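PDB 3MFQ: high-affinity zinc uptake system protein znuA from Streptococcus suis, which binds zinc and probably serves as the extracytoplasmic solute-binding component of an ABC-type metal uptake system. Local coordinates for residues A[68-71]-A[72-76]; A[106-109]-A[110-113]; A[129-132]-A[133-137]; A[149-152]-A[153-157]; A[200-203]-A[204-208]. One frame throughout, in Å; residues are numbered along the deposited sequence.

Contact 1. Residues A[68-71]-A[72-76]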
loop_
_atom_site.group_PDB
_atom_site.type_symbol
_atom_site.label_atom_id
_atom_site.label_comp_id
_atom_site.label_asym_id
_atom_site.label_seq_id
_atom_site.Cartn_x
_atom_site.Cartn_y
_atom_site.Cartn_z
ATOM N N GLY A 68 6.308 3.381 -10.735
ATOM C CA GLY A 68 6.615 4.740 -11.152
ATOM C C GLY A 68 7.785 4.928 -12.100
ATOM O O GLY A 68 7.727 5.763 -13.003
ATOM N N LYS A 69 8.853 4.167 -11.900
ATOM C CA LYS A 69 10.048 4.319 -12.721
ATOM C C LYS A 69 10.491 3.022 -13.393
ATOM O O LYS A 69 11.666 2.847 -13.712
ATOM C CB LYS A 69 11.192 4.914 -11.897
ATOM C CG LYS A 69 11.104 6.425 -11.728
ATOM C CD LYS A 69 12.243 6.958 -10.877
ATOM C CE LYS A 69 12.492 8.432 -11.160
ATOM N NZ LYS A 69 11.249 9.241 -11.053
ATOM N N MET A 70 9.544 2.119 -13.616
ATOM C CA MET A 70 9.837 0.863 -14.296
ATOM C C MET A 70 8.666 0.413 -15.156
ATOM O O MET A 70 8.579 -0.752 -15.537
ATOM C CB MET A 70 10.194 -0.231 -13.287
ATOM C CG MET A 70 11.411 0.077 -12.437
ATOM S SD MET A 70 11.830 -1.273 -11.323
ATOM C CE MET A 70 10.369 -1.333 -10.293
ATOM N N VAL A 71 7.764 1.338 -15.464
ATOM C CA VAL A 71 6.612 1.003 -16.284
ATOM C C VAL A 71 7.057 0.461 -17.636
ATOM O O VAL A 71 6.514 -0.526 -18.124
ATOM C CB VAL A 71 5.674 2.208 -16.482
ATOM C CG1 VAL A 71 5.157 2.695 -15.144
ATOM C CG2 VAL A 71 6.389 3.329 -17.221
ATOM N N GLU A 72 8.060 1.103 -18.229
ATOM C CA GLU A 72 8.562 0.688 -19.531
ATOM C C GLU A 72 9.451 -0.548 -19.520
ATOM O O GLU A 72 10.138 -0.848 -20.497
ATOM C CB GLU A 72 9.150 1.876 -20.293
ATOM C CG GLU A 72 9.252 1.642 -21.792
ATOM C CD GLU A 72 10.665 1.795 -22.314
ATOM O OE1 GLU A 72 11.278 0.766 -22.672
ATOM O OE2 GLU A 72 11.161 2.940 -22.363
ATOM N N ALA A 73 9.441 -1.253 -18.397
ATOM C CA ALA A 73 10.174 -2.501 -18.257
ATOM C C ALA A 73 9.314 -3.630 -17.725
ATOM O O ALA A 73 9.461 -4.782 -18.130
ATOM C CB ALA A 73 11.277 -2.169 -17.261
ATOM N N LEU A 74 8.401 -3.280 -16.825
ATOM C CA LEU A 74 7.476 -4.242 -16.251
ATOM C C LEU A 74 6.390 -4.576 -17.259
ATOM O O LEU A 74 6.033 -5.739 -17.437
ATOM C CB LEU A 74 6.855 -3.676 -14.977
ATOM C CG LEU A 74 7.824 -3.349 -13.838
ATOM C CD1 LEU A 74 7.149 -2.499 -12.776
ATOM C CD2 LEU A 74 8.390 -4.622 -13.230
ATOM N N GLU A 75 5.865 -3.550 -17.922
ATOM C CA GLU A 75 4.825 -3.750 -18.924
ATOM C C GLU A 75 5.314 -4.660 -20.037
ATOM O O GLU A 75 4.522 -5.310 -20.718
ATOM C CB GLU A 75 4.370 -2.416 -19.511
ATOM C CG GLU A 75 3.477 -1.605 -18.595
ATOM C CD GLU A 75 2.894 -0.390 -19.286
ATOM O OE1 GLU A 75 3.548 0.148 -20.204
ATOM O OE2 GLU A 75 1.778 0.027 -18.909
ATOM N N LYS A 76 6.628 -4.704 -20.211
ATOM C CA LYS A 76 7.231 -5.466 -21.292
ATOM C C LYS A 76 7.342 -6.940 -20.937
ATOM O O LYS A 76 7.083 -7.809 -21.768
ATOM C CB LYS A 76 8.621 -4.915 -21.613
ATOM C CG LYS A 76 9.250 -5.487 -22.875
ATOM C CD LYS A 76 9.049 -4.557 -24.071
ATOM C CE LYS A 76 9.809 -3.243 -23.897
ATOM N NZ LYS A 76 9.603 -2.289 -25.026
#

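Contact 2. Residues A[106-109]-A[110-113]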
loop_
_atom_site.group_PDB
_atom_site.type_symbol
_atom_site.label_atom_id
_atom_site.label_comp_id
_atom_site.label_asym_id
_atom_site.label_seq_id
_atom_site.Cartn_x
_atom_site.Cartn_y
_atom_site.Cartn_z
ATOM N N TRP A 106 -4.456 -1.728 -2.777
ATOM C CA TRP A 106 -4.389 -2.879 -1.875
ATOM C C TRP A 106 -5.121 -2.698 -0.542
ATOM O O TRP A 106 -5.383 -3.675 0.159
ATOM C CB TRP A 106 -2.933 -3.299 -1.634
ATOM C CG TRP A 106 -2.037 -2.168 -1.265
ATOM C CD1 TRP A 106 -1.789 -1.694 -0.013
ATOM C CD2 TRP A 106 -1.264 -1.365 -2.160
ATOM N NE1 TRP A 106 -0.909 -0.641 -0.070
ATOM C CE2 TRP A 106 -0.571 -0.419 -1.378
ATOM C CE3 TRP A 106 -1.089 -1.352 -3.545
ATOM C CZ2 TRP A 106 0.282 0.527 -1.936
ATOM C CZ3 TRP A 106 -0.243 -0.411 -4.096
ATOM C CH2 TRP A 106 0.432 0.516 -3.293
ATOM N N PHE A 107 -5.453 -1.457 -0.194
ATOM C CA PHE A 107 -6.210 -1.199 1.027
ATOM C C PHE A 107 -7.707 -1.406 0.807
ATOM O O PHE A 107 -8.487 -1.432 1.757
ATOM C CB PHE A 107 -5.923 0.202 1.569
ATOM C CG PHE A 107 -4.529 0.371 2.101
ATOM C CD1 PHE A 107 -4.095 -0.365 3.190
ATOM C CD2 PHE A 107 -3.655 1.272 1.517
ATOM C CE1 PHE A 107 -2.811 -0.212 3.684
ATOM C CE2 PHE A 107 -2.370 1.430 2.008
ATOM C CZ PHE A 107 -1.949 0.688 3.091
ATOM N N SER A 108 -8.105 -1.547 -0.451
ATOM C CA SER A 108 -9.454 -1.985 -0.771
ATOM C C SER A 108 -9.437 -3.500 -0.872
ATOM O O SER A 108 -9.223 -4.054 -1.947
ATOM C CB SER A 108 -9.934 -1.377 -2.089
ATOM O OG SER A 108 -11.206 -1.894 -2.457
ATOM N N ILE A 109 -9.650 -4.165 0.258
ATOM C CA ILE A 109 -9.585 -5.622 0.319
ATOM C C ILE A 109 -10.195 -6.320 -0.900
ATOM O O ILE A 109 -9.620 -7.278 -1.414
ATOM C CB ILE A 109 -10.206 -6.164 1.622
ATOM C CG1 ILE A 109 -9.324 -5.786 2.813
ATOM C CG2 ILE A 109 -10.378 -7.669 1.548
ATOM C CD1 ILE A 109 -9.804 -6.339 4.129
ATOM N N PRO A 110 -11.358 -5.846 -1.370
ATOM C CA PRO A 110 -11.916 -6.437 -2.590
ATOM C C PRO A 110 -10.914 -6.395 -3.743
ATOM O O PRO A 110 -10.688 -7.403 -4.414
ATOM C CB PRO A 110 -13.109 -5.532 -2.894
ATOM C CG PRO A 110 -13.526 -5.016 -1.571
ATOM C CD PRO A 110 -12.264 -4.845 -0.779
ATOM N N LEU A 111 -10.321 -5.228 -3.964
ATOM C CA LEU A 111 -9.325 -5.060 -5.013
ATOM C C LEU A 111 -8.124 -5.971 -4.801
ATOM O O LEU A 111 -7.585 -6.529 -5.753
ATOM C CB LEU A 111 -8.875 -3.600 -5.085
ATOM C CG LEU A 111 -9.642 -2.733 -6.084
ATOM C CD1 LEU A 111 -11.088 -3.182 -6.195
ATOM C CD2 LEU A 111 -9.550 -1.262 -5.708
ATOM N N TYR A 112 -7.706 -6.121 -3.548
ATOM C CA TYR A 112 -6.568 -6.973 -3.238
ATOM C C TYR A 112 -6.904 -8.439 -3.500
ATOM O O TYR A 112 -6.091 -9.183 -4.043
ATOM C CB TYR A 112 -6.109 -6.770 -1.795
ATOM C CG TYR A 112 -4.732 -7.331 -1.512
ATOM C CD1 TYR A 112 -3.593 -6.693 -1.983
ATOM C CD2 TYR A 112 -4.571 -8.496 -0.772
ATOM C CE1 TYR A 112 -2.333 -7.200 -1.728
ATOM C CE2 TYR A 112 -3.315 -9.010 -0.511
ATOM C CZ TYR A 112 -2.199 -8.358 -0.992
ATOM O OH TYR A 112 -0.943 -8.862 -0.737
ATOM N N LYS A 113 -8.107 -8.848 -3.113
ATOM C CA LYS A 113 -8.575 -10.196 -3.401
ATOM C C LYS A 113 -8.541 -10.444 -4.902
ATOM O O LYS A 113 -8.253 -11.551 -5.353
ATOM C CB LYS A 113 -9.993 -10.400 -2.875
ATOM C CG LYS A 113 -10.107 -10.403 -1.363
ATOM C CD LYS A 113 -11.563 -10.468 -0.933
ATOM C CE LYS A 113 -12.253 -11.701 -1.493
ATOM N NZ LYS A 113 -11.729 -12.946 -0.874
#

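Contact 3. Residues A[129-132]-A[133-137]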
loop_
_atom_site.group_PDB
_atom_site.type_symbol
_atom_site.label_atom_id
_atom_site.label_comp_id
_atom_site.label_asym_id
_atom_site.label_seq_id
_atom_site.Cartn_x
_atom_site.Cartn_y
_atom_site.Cartn_z
ATOM N N ALA A 129 1.484 -28.976 -12.159
ATOM C CA ALA A 129 1.399 -30.067 -11.199
ATOM C C ALA A 129 0.973 -29.576 -9.818
ATOM O O ALA A 129 0.432 -30.341 -9.020
ATOM C CB ALA A 129 2.725 -30.799 -11.117
ATOM N N LYS A 130 1.218 -28.300 -9.541
ATOM C CA LYS A 130 0.847 -27.717 -8.254
ATOM C C LYS A 130 -0.334 -26.754 -8.369
ATOM O O LYS A 130 -0.566 -25.943 -7.477
ATOM C CB LYS A 130 2.049 -27.016 -7.609
ATOM C CG LYS A 130 2.830 -27.903 -6.651
ATOM C CD LYS A 130 3.241 -29.208 -7.312
ATOM C CE LYS A 130 3.250 -30.364 -6.317
ATOM N NZ LYS A 130 4.316 -30.235 -5.281
ATOM N N ALA A 131 -1.086 -26.859 -9.460
ATOM C CA ALA A 131 -2.207 -25.957 -9.710
ATOM C C ALA A 131 -3.332 -26.118 -8.687
ATOM O O ALA A 131 -3.782 -25.139 -8.089
ATOM C CB ALA A 131 -2.737 -26.145 -11.121
ATOM N N GLU A 132 -3.793 -27.350 -8.494
ATOM C CA GLU A 132 -4.860 -27.618 -7.535
ATOM C C GLU A 132 -4.415 -27.266 -6.121
ATOM O O GLU A 132 -5.157 -26.644 -5.363
ATOM C CB GLU A 132 -5.303 -29.078 -7.610
ATOM C CG GLU A 132 -6.142 -29.408 -8.838
ATOM C CD GLU A 132 -6.422 -30.893 -8.973
ATOM O OE1 GLU A 132 -5.637 -31.696 -8.429
ATOM O OE2 GLU A 132 -7.419 -31.257 -9.629
ATOM N N MET A 133 -3.196 -27.666 -5.778
ATOM C CA MET A 133 -2.607 -27.327 -4.490
ATOM C C MET A 133 -2.662 -25.822 -4.282
ATOM O O MET A 133 -3.100 -25.340 -3.238
ATOM C CB MET A 133 -1.154 -27.788 -4.441
ATOM C CG MET A 133 -0.493 -27.589 -3.092
ATOM S SD MET A 133 1.300 -27.443 -3.213
ATOM C CE MET A 133 1.775 -27.726 -1.508
ATOM N N ILE A 134 -2.214 -25.085 -5.291
ATOM C CA ILE A 134 -2.221 -23.629 -5.245
ATOM C C ILE A 134 -3.631 -23.058 -5.153
ATOM O O ILE A 134 -3.878 -22.124 -4.393
ATOM C CB ILE A 134 -1.529 -23.034 -6.474
ATOM C CG1 ILE A 134 -0.029 -23.329 -6.424
ATOM C CG2 ILE A 134 -1.773 -21.540 -6.537
ATOM C CD1 ILE A 134 0.696 -23.021 -7.712
ATOM N N GLN A 135 -4.549 -23.614 -5.935
ATOM C CA GLN A 135 -5.941 -23.189 -5.887
ATOM C C GLN A 135 -6.478 -23.361 -4.478
ATOM O O GLN A 135 -7.200 -22.509 -3.966
ATOM C CB GLN A 135 -6.781 -24.011 -6.857
ATOM C CG GLN A 135 -6.371 -23.851 -8.302
ATOM C CD GLN A 135 -7.046 -24.862 -9.200
ATOM O OE1 GLN A 135 -7.902 -25.629 -8.756
ATOM N NE2 GLN A 135 -6.663 -24.873 -10.470
ATOM N N LYS A 136 -6.117 -24.480 -3.859
ATOM C CA LYS A 136 -6.511 -24.766 -2.489
ATOM C C LYS A 136 -5.921 -23.718 -1.556
ATOM O O LYS A 136 -6.599 -23.216 -0.661
ATOM C CB LYS A 136 -6.030 -26.160 -2.089
ATOM C CG LYS A 136 -6.745 -26.752 -0.889
ATOM C CD LYS A 136 -6.315 -28.191 -0.673
ATOM C CE LYS A 136 -7.077 -28.841 0.470
ATOM N NZ LYS A 136 -6.618 -30.240 0.710
ATOM N N ASN A 137 -4.651 -23.393 -1.771
ATOM C CA ASN A 137 -3.993 -22.341 -1.009
ATOM C C ASN A 137 -4.653 -20.987 -1.218
ATOM O O ASN A 137 -4.804 -20.209 -0.280
ATOM C CB ASN A 137 -2.518 -22.256 -1.394
ATOM C CG ASN A 137 -1.727 -23.440 -0.900
ATOM O OD1 ASN A 137 -2.281 -24.362 -0.303
ATOM N ND2 ASN A 137 -0.423 -23.424 -1.138
HETATM O O HOH W 1 -1.907 -29.169 -7.443
#

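Contact 4. Residues A[149-152]-A[153-157]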
loop_
_atom_site.group_PDB
_atom_site.type_symbol
_atom_site.label_atom_id
_atom_site.label_comp_id
_atom_site.label_asym_id
_atom_site.label_seq_id
_atom_site.Cartn_x
_atom_site.Cartn_y
_atom_site.Cartn_z
ATOM N N HIS A 149 -11.525 -8.378 6.436
ATOM C CA HIS A 149 -12.400 -7.243 6.171
ATOM C C HIS A 149 -13.394 -7.047 7.308
ATOM O O HIS A 149 -13.706 -5.918 7.685
ATOM C CB HIS A 149 -13.139 -7.419 4.845
ATOM C CG HIS A 149 -13.958 -6.228 4.450
ATOM N ND1 HIS A 149 -13.508 -5.276 3.561
ATOM C CD2 HIS A 149 -15.198 -5.833 4.827
ATOM C CE1 HIS A 149 -14.434 -4.346 3.406
ATOM N NE2 HIS A 149 -15.469 -4.661 4.164
ATOM N N ALA A 150 -13.888 -8.154 7.853
ATOM C CA ALA A 150 -14.819 -8.100 8.973
ATOM C C ALA A 150 -14.115 -7.592 10.226
ATOM O O ALA A 150 -14.707 -6.880 11.035
ATOM C CB ALA A 150 -15.427 -9.469 9.221
ATOM N N TRP A 151 -12.847 -7.960 10.375
ATOM C CA TRP A 151 -12.051 -7.548 11.524
ATOM C C TRP A 151 -11.838 -6.042 11.525
ATOM O O TRP A 151 -12.017 -5.380 12.547
ATOM C CB TRP A 151 -10.701 -8.264 11.509
ATOM C CG TRP A 151 -9.827 -7.958 12.689
ATOM C CD1 TRP A 151 -9.773 -8.644 13.868
ATOM C CD2 TRP A 151 -8.873 -6.896 12.800
ATOM N NE1 TRP A 151 -8.849 -8.073 14.707
ATOM C CE2 TRP A 151 -8.282 -6.997 14.076
ATOM C CE3 TRP A 151 -8.463 -5.867 11.947
ATOM C CZ2 TRP A 151 -7.304 -6.110 14.518
ATOM C CZ3 TRP A 151 -7.492 -4.988 12.388
ATOM C CH2 TRP A 151 -6.924 -5.114 13.661
ATOM N N VAL A 152 -11.450 -5.506 10.372
ATOM C CA VAL A 152 -11.199 -4.077 10.235
ATOM C C VAL A 152 -12.455 -3.279 10.549
ATOM O O VAL A 152 -12.406 -2.285 11.271
ATOM C CB VAL A 152 -10.734 -3.720 8.813
ATOM C CG1 VAL A 152 -10.493 -2.227 8.700
ATOM C CG2 VAL A 152 -9.479 -4.495 8.460
ATOM N N GLU A 153 -13.579 -3.727 9.999
ATOM C CA GLU A 153 -14.867 -3.087 10.238
ATOM C C GLU A 153 -15.189 -3.000 11.726
ATOM O O GLU A 153 -15.383 -1.912 12.264
ATOM C CB GLU A 153 -15.983 -3.837 9.504
ATOM C CG GLU A 153 -16.043 -3.576 8.004
ATOM C CD GLU A 153 -16.591 -2.197 7.668
ATOM O OE1 GLU A 153 -16.818 -1.394 8.600
ATOM O OE2 GLU A 153 -16.797 -1.915 6.467
ATOM N N LYS A 154 -15.252 -4.151 12.385
ATOM C CA LYS A 154 -15.541 -4.190 13.812
ATOM C C LYS A 154 -14.528 -3.348 14.574
ATOM O O LYS A 154 -14.864 -2.689 15.556
ATOM C CB LYS A 154 -15.531 -5.634 14.325
ATOM C CG LYS A 154 -15.761 -5.774 15.828
ATOM C CD LYS A 154 -16.103 -7.210 16.216
ATOM C CE LYS A 154 -17.425 -7.660 15.599
ATOM N NZ LYS A 154 -17.625 -9.136 15.699
ATOM N N GLU A 155 -13.287 -3.365 14.103
ATOM C CA GLU A 155 -12.207 -2.656 14.773
ATOM C C GLU A 155 -12.372 -1.142 14.645
ATOM O O GLU A 155 -12.183 -0.402 15.610
ATOM C CB GLU A 155 -10.856 -3.097 14.206
ATOM C CG GLU A 155 -9.671 -2.830 15.121
ATOM C CD GLU A 155 -9.576 -3.816 16.271
ATOM O OE1 GLU A 155 -10.326 -4.814 16.270
ATOM O OE2 GLU A 155 -8.744 -3.593 17.176
ATOM N N LEU A 156 -12.737 -0.689 13.450
ATOM C CA LEU A 156 -12.883 0.738 13.171
ATOM C C LEU A 156 -14.162 1.330 13.751
ATOM O O LEU A 156 -14.224 2.525 14.040
ATOM C CB LEU A 156 -12.847 0.983 11.662
ATOM C CG LEU A 156 -11.508 1.398 11.051
ATOM C CD1 LEU A 156 -10.346 0.755 11.783
ATOM C CD2 LEU A 156 -11.475 1.065 9.568
ATOM N N SER A 157 -15.177 0.487 13.916
ATOM C CA SER A 157 -16.492 0.932 14.368
ATOM C C SER A 157 -16.440 1.622 15.724
ATOM O O SER A 157 -17.449 2.130 16.208
ATOM C CB SER A 157 -17.456 -0.251 14.442
ATOM O OG SER A 157 -17.127 -1.099 15.529
#

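Contact 5. Residues A[200-203]-A[204-208]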
loop_
_atom_site.group_PDB
_atom_site.type_symbol
_atom_site.label_atom_id
_atom_site.label_comp_id
_atom_site.label_asym_id
_atom_site.label_seq_id
_atom_site.Cartn_x
_atom_site.Cartn_y
_atom_site.Cartn_z
ATOM N N ASP A 200 0.008 23.049 0.029
ATOM C CA ASP A 200 -0.749 21.861 0.406
ATOM C C ASP A 200 -0.537 21.551 1.878
ATOM O O ASP A 200 -1.376 20.929 2.525
ATOM C CB ASP A 200 -0.338 20.668 -0.451
ATOM C CG ASP A 200 -0.765 20.819 -1.890
ATOM O OD1 ASP A 200 -1.527 21.761 -2.180
ATOM O OD2 ASP A 200 -0.341 19.998 -2.729
ATOM N N MET A 201 0.605 21.983 2.397
ATOM C CA MET A 201 0.871 21.890 3.821
ATOM C C MET A 201 -0.164 22.712 4.574
ATOM O O MET A 201 -0.821 22.215 5.488
ATOM C CB MET A 201 2.277 22.402 4.129
ATOM C CG MET A 201 3.375 21.545 3.534
ATOM S SD MET A 201 3.628 20.034 4.479
ATOM C CE MET A 201 4.473 20.682 5.917
ATOM N N ILE A 202 -0.307 23.971 4.170
ATOM C CA ILE A 202 -1.259 24.889 4.785
ATOM C C ILE A 202 -2.681 24.389 4.612
ATOM O O ILE A 202 -3.465 24.369 5.560
ATOM C CB ILE A 202 -1.168 26.282 4.154
ATOM C CG1 ILE A 202 0.270 26.799 4.206
ATOM C CG2 ILE A 202 -2.119 27.239 4.852
ATOM C CD1 ILE A 202 0.496 28.056 3.395
ATOM N N GLU A 203 -3.010 24.004 3.385
ATOM C CA GLU A 203 -4.300 23.407 3.082
ATOM C C GLU A 203 -4.632 22.365 4.134
ATOM O O GLU A 203 -5.737 22.334 4.672
ATOM C CB GLU A 203 -4.254 22.746 1.705
ATOM C CG GLU A 203 -5.208 23.337 0.684
ATOM C CD GLU A 203 -6.647 22.928 0.925
ATOM O OE1 GLU A 203 -7.369 22.692 -0.068
ATOM O OE2 GLU A 203 -7.055 22.837 2.104
ATOM N N THR A 204 -3.655 21.514 4.430
ATOM C CA THR A 204 -3.832 20.446 5.402
ATOM C C THR A 204 -3.986 21.010 6.807
ATOM O O THR A 204 -4.841 20.568 7.574
ATOM C CB THR A 204 -2.653 19.462 5.371
ATOM O OG1 THR A 204 -2.461 18.989 4.032
ATOM C CG2 THR A 204 -2.924 18.282 6.284
ATOM N N VAL A 205 -3.155 21.991 7.139
ATOM C CA VAL A 205 -3.249 22.650 8.432
ATOM C C VAL A 205 -4.665 23.153 8.661
ATOM O O VAL A 205 -5.290 22.832 9.669
ATOM C CB VAL A 205 -2.281 23.833 8.532
ATOM C CG1 VAL A 205 -2.473 24.557 9.854
ATOM C CG2 VAL A 205 -0.850 23.354 8.382
ATOM N N ASN A 206 -5.169 23.938 7.717
ATOM C CA ASN A 206 -6.525 24.464 7.809
ATOM C C ASN A 206 -7.555 23.350 7.945
ATOM O O ASN A 206 -8.562 23.505 8.631
ATOM C CB ASN A 206 -6.851 25.325 6.590
ATOM C CG ASN A 206 -5.938 26.528 6.468
ATOM O OD1 ASN A 206 -5.177 26.838 7.385
ATOM N ND2 ASN A 206 -6.011 27.214 5.335
ATOM N N LEU A 207 -7.298 22.225 7.287
ATOM C CA LEU A 207 -8.192 21.078 7.379
ATOM C C LEU A 207 -8.176 20.482 8.781
ATOM O O LEU A 207 -9.215 20.089 9.310
ATOM C CB LEU A 207 -7.823 20.020 6.336
ATOM C CG LEU A 207 -8.661 20.008 5.052
ATOM C CD1 LEU A 207 -9.693 21.125 5.050
ATOM C CD2 LEU A 207 -7.778 20.089 3.816
ATOM N N ILE A 208 -6.993 20.416 9.379
ATOM C CA ILE A 208 -6.858 19.926 10.743
ATOM C C ILE A 208 -7.630 20.822 11.700
ATOM O O ILE A 208 -8.336 20.343 12.586
ATOM C CB ILE A 208 -5.388 19.886 11.179
ATOM C CG1 ILE A 208 -4.593 18.945 10.276
ATOM C CG2 ILE A 208 -5.276 19.456 12.630
ATOM C CD1 ILE A 208 -3.130 18.860 10.629
#

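Contact 1. Residues A[68-71]-A[72-76]
The carbonyl oxygen of Met70 receives two backbone N-H groups from the turn that follows it. Leu74 N reaches Met70 O at 2.8 Å, almost in line with the carbonyl bond, with an N-H...O angle of 162°. Ala73 N approaches Met70 O from above the carbonyl plane, at 3.0 Å. One turn of helix is thus closed on a single acceptor, and the next bond, Glu75 N to Val71 O at 3.1 Å, continues the pattern. Met70 occupies the N-cap position of helix 71-77, the connection of a beta-alpha-beta crossover between the neighbouring parallel strands 58-61 and 79-80. Met70 and Leu74, both buried, also meet through their side chains. Leu74 CG stands beside the backbone N of its own residue (chi1 -61°), which brings CD1 back along the helix to within 3.8 Å of Met70 CB, an apolar contact between the base of one chain and a branch of the other. Leu74 also packs on Tyr61 and Thr12, whereas Met70 leans on Ala45. Glu75 follows a more exposed course: its CB and CG pass alongside Val71 O, the nearer being CB at 3.2 Å.

Contact 2. Residues A[106-109]-A[110-113]
Trp106 meets Tyr112 through its CB, which lies 3.5 Å from Tyr112 CD1 and approaches that ring obliquely. This is the entry into helix 109-123, with Ser108 as its N-cap. Trp106 CG sits between the backbone N and the carbonyl carbon (chi1 49°), directing the indole away from the helix and toward the zinc site, where it meets the ring of the metal ligand His104 and touches the ligand Asp254. Phe107 also turns from the helix; Trp106 CD1 lies over the centre of its ring, which stacks with Phe173 and packs on helices 174-179 and 266-281. Ser108 O accepts the N-H of Tyr112 at 3.0 Å, while Ser108 CB packs against Leu111 CD2 at 3.6 Å and its OG lies close to the same methyl. Pro110, in the first turn of the helix, has no N-H to donate, which costs nothing there because first-turn amides lack an acceptor within the helix. Ile109 CG2 and the aliphatic part of Lys113 meet at an angle, with CG2 3.9 Å from Lys113 CD, and the lysine amine continues to a salt bridge with Asp146 on helix 131-156. Ile109 O receives Lys113 N at 2.8 Å, with an N-H...O angle of 167°.

Contact 3. Residues A[129-132]-A[133-137]
Lys130 and Met133 run side by side in the same direction, with Lys130 CG 3.8 Å from Met133 SD. Met133 CG points opposite its backbone N (chi1 -175°), and the extended chain beyond it brings the sulfur beside Lys130 CG. On another side of the helix, Glu132 and Gln135 meet obliquely: Glu132 CG is 4.2 Å from Gln135 OE1, and the carboxylate and amide planes are turned 77° apart. This is a loose contact, and the amide nitrogen of Gln135 finds its hydrogen bond outside, at Gln124. Beneath these side chains the backbone winds into helix. Lys136 N donates to Glu132 O at 2.8 Å, and Ile134 N and Gln135 N continue the same spacing to Lys130 O and Ala131 O, although those two oxygens are less surely placed. A water joins the turn from outside, donating to Ala129 O at 3.1 Å and accepting from Met133 N at 2.6 Å, thereby serving an amide at the start of the helix. Further out, Ile134 packs on Ser120 and Leu123 of helix 109-123, while Asn137 ND2 bonds to Leu23 O. With Lys130 as N-cap, this is the water-bridged first turn of the long helix 131-156, at the protein surface.

Contact 4. Residues A[149-152]-A[153-157]
Trp151 offers one face of its indole to Glu155, one turn further along the helix. The two side chains cross at a slant with their planes stacked, only 9° apart, Glu155 CD lying 3.7 Å from Trp151 CZ2 and OE1 displaced toward the rim. Nearer the backbone, Glu155 CG makes a CH-pi contact, 4.1 Å from the centroid of the six-membered ring and 19° from its normal. The bend of the glutamate at chi2 (76°) lays the carboxylate along the indole. Lys271 makes a cation-pi contact with the same tryptophan, so this ring has both a carboxylate and an amine close by. His149 and Glu153 lie side by side, but more loosely: His149 NE2 and Glu153 OE2 are 3.8 Å apart. Val152 and Leu156 make the apolar pair, Val152 CG1 to Leu156 CD2 at 3.5 Å. Regular helical bonds run beneath all three pairs, among them Leu156 N to Val152 O at 2.7 Å. Beyond them, Ser157 OG donates back to Lys154 O at 2.8 Å. Trp151, Val152, Glu155 and Leu156 all press on Val274, seating residues 151-156 against helix 266-281, while Tyr180, following helix 174-179, touches His149, Val152, Glu153 and Leu156.

Contact 5. Residues A[200-203]-A[204-208]
Thr204 and Asp200 form the compact part of this turn in helix 198-211. The threonine hydroxyl, OG1, donates to Asp200 O at 2.7 Å, and the amide of the same residue donates to that oxygen at 3.0 Å, coming from above the carbonyl plane. With OG1 beside its own backbone N (chi1 -54°), the hydroxyl folds back onto the preceding turn. Val205 N bonds to Met201 O at 2.9 Å, and Val205 CG2 rests against that same oxygen. Thr204 and Val205, both buried, pack on Leu230 of helix 225-235, and Val205 also reaches Ala233. Met201 turns to the loops, against Pro187 and Val196. The side carrying Ile202 and Glu203 is looser and more exposed. Ile202 and Asn206 lie alongside each other, Ile202 CG2 to Asn206 ND2 at 3.9 Å, over a backbone bond from Asn206 N to Ile202 O (2.8 Å). The side-chain oxygen of Asn206 is taken by the amine of Lys237. Glu203 bends at chi2 and crosses Leu207 at a slant, its OE2 3.3 Å from Leu207 CD2, a carboxylate oxygen against a methyl group. The chemistry implies that the buried threonine has its hydroxyl satisfied within its own helix, probably leaving its methyl for the packing on Leu230, whereas the polar group of Asn206 ties the helix to a residue outside it.

How the contacts relate
Contacts 1 to 5 follow in chain order. Contact 1 starts helix 71-77, between strands 58-61 and 79-80 in sequence, and contact 2 starts helix 109-123. Contacts 3 and 4 lie at the start and near the end of helix 131-156, about 30 Å apart between centres, consistent with the long helix that joins the two lobes in this family. Contacts 2 and 4 touch where Ile109 CD1 packs 3.4 Å from His149 CA, joining consecutive helices. Contact 5, on helix 198-211, lies across the chain's centre from contact 3, about 50 Å away between centres. The Trp106 side chain of contact 2 comes to about 6 Å from the zinc ion, that of Met70 in contact 1 to about 14 Å.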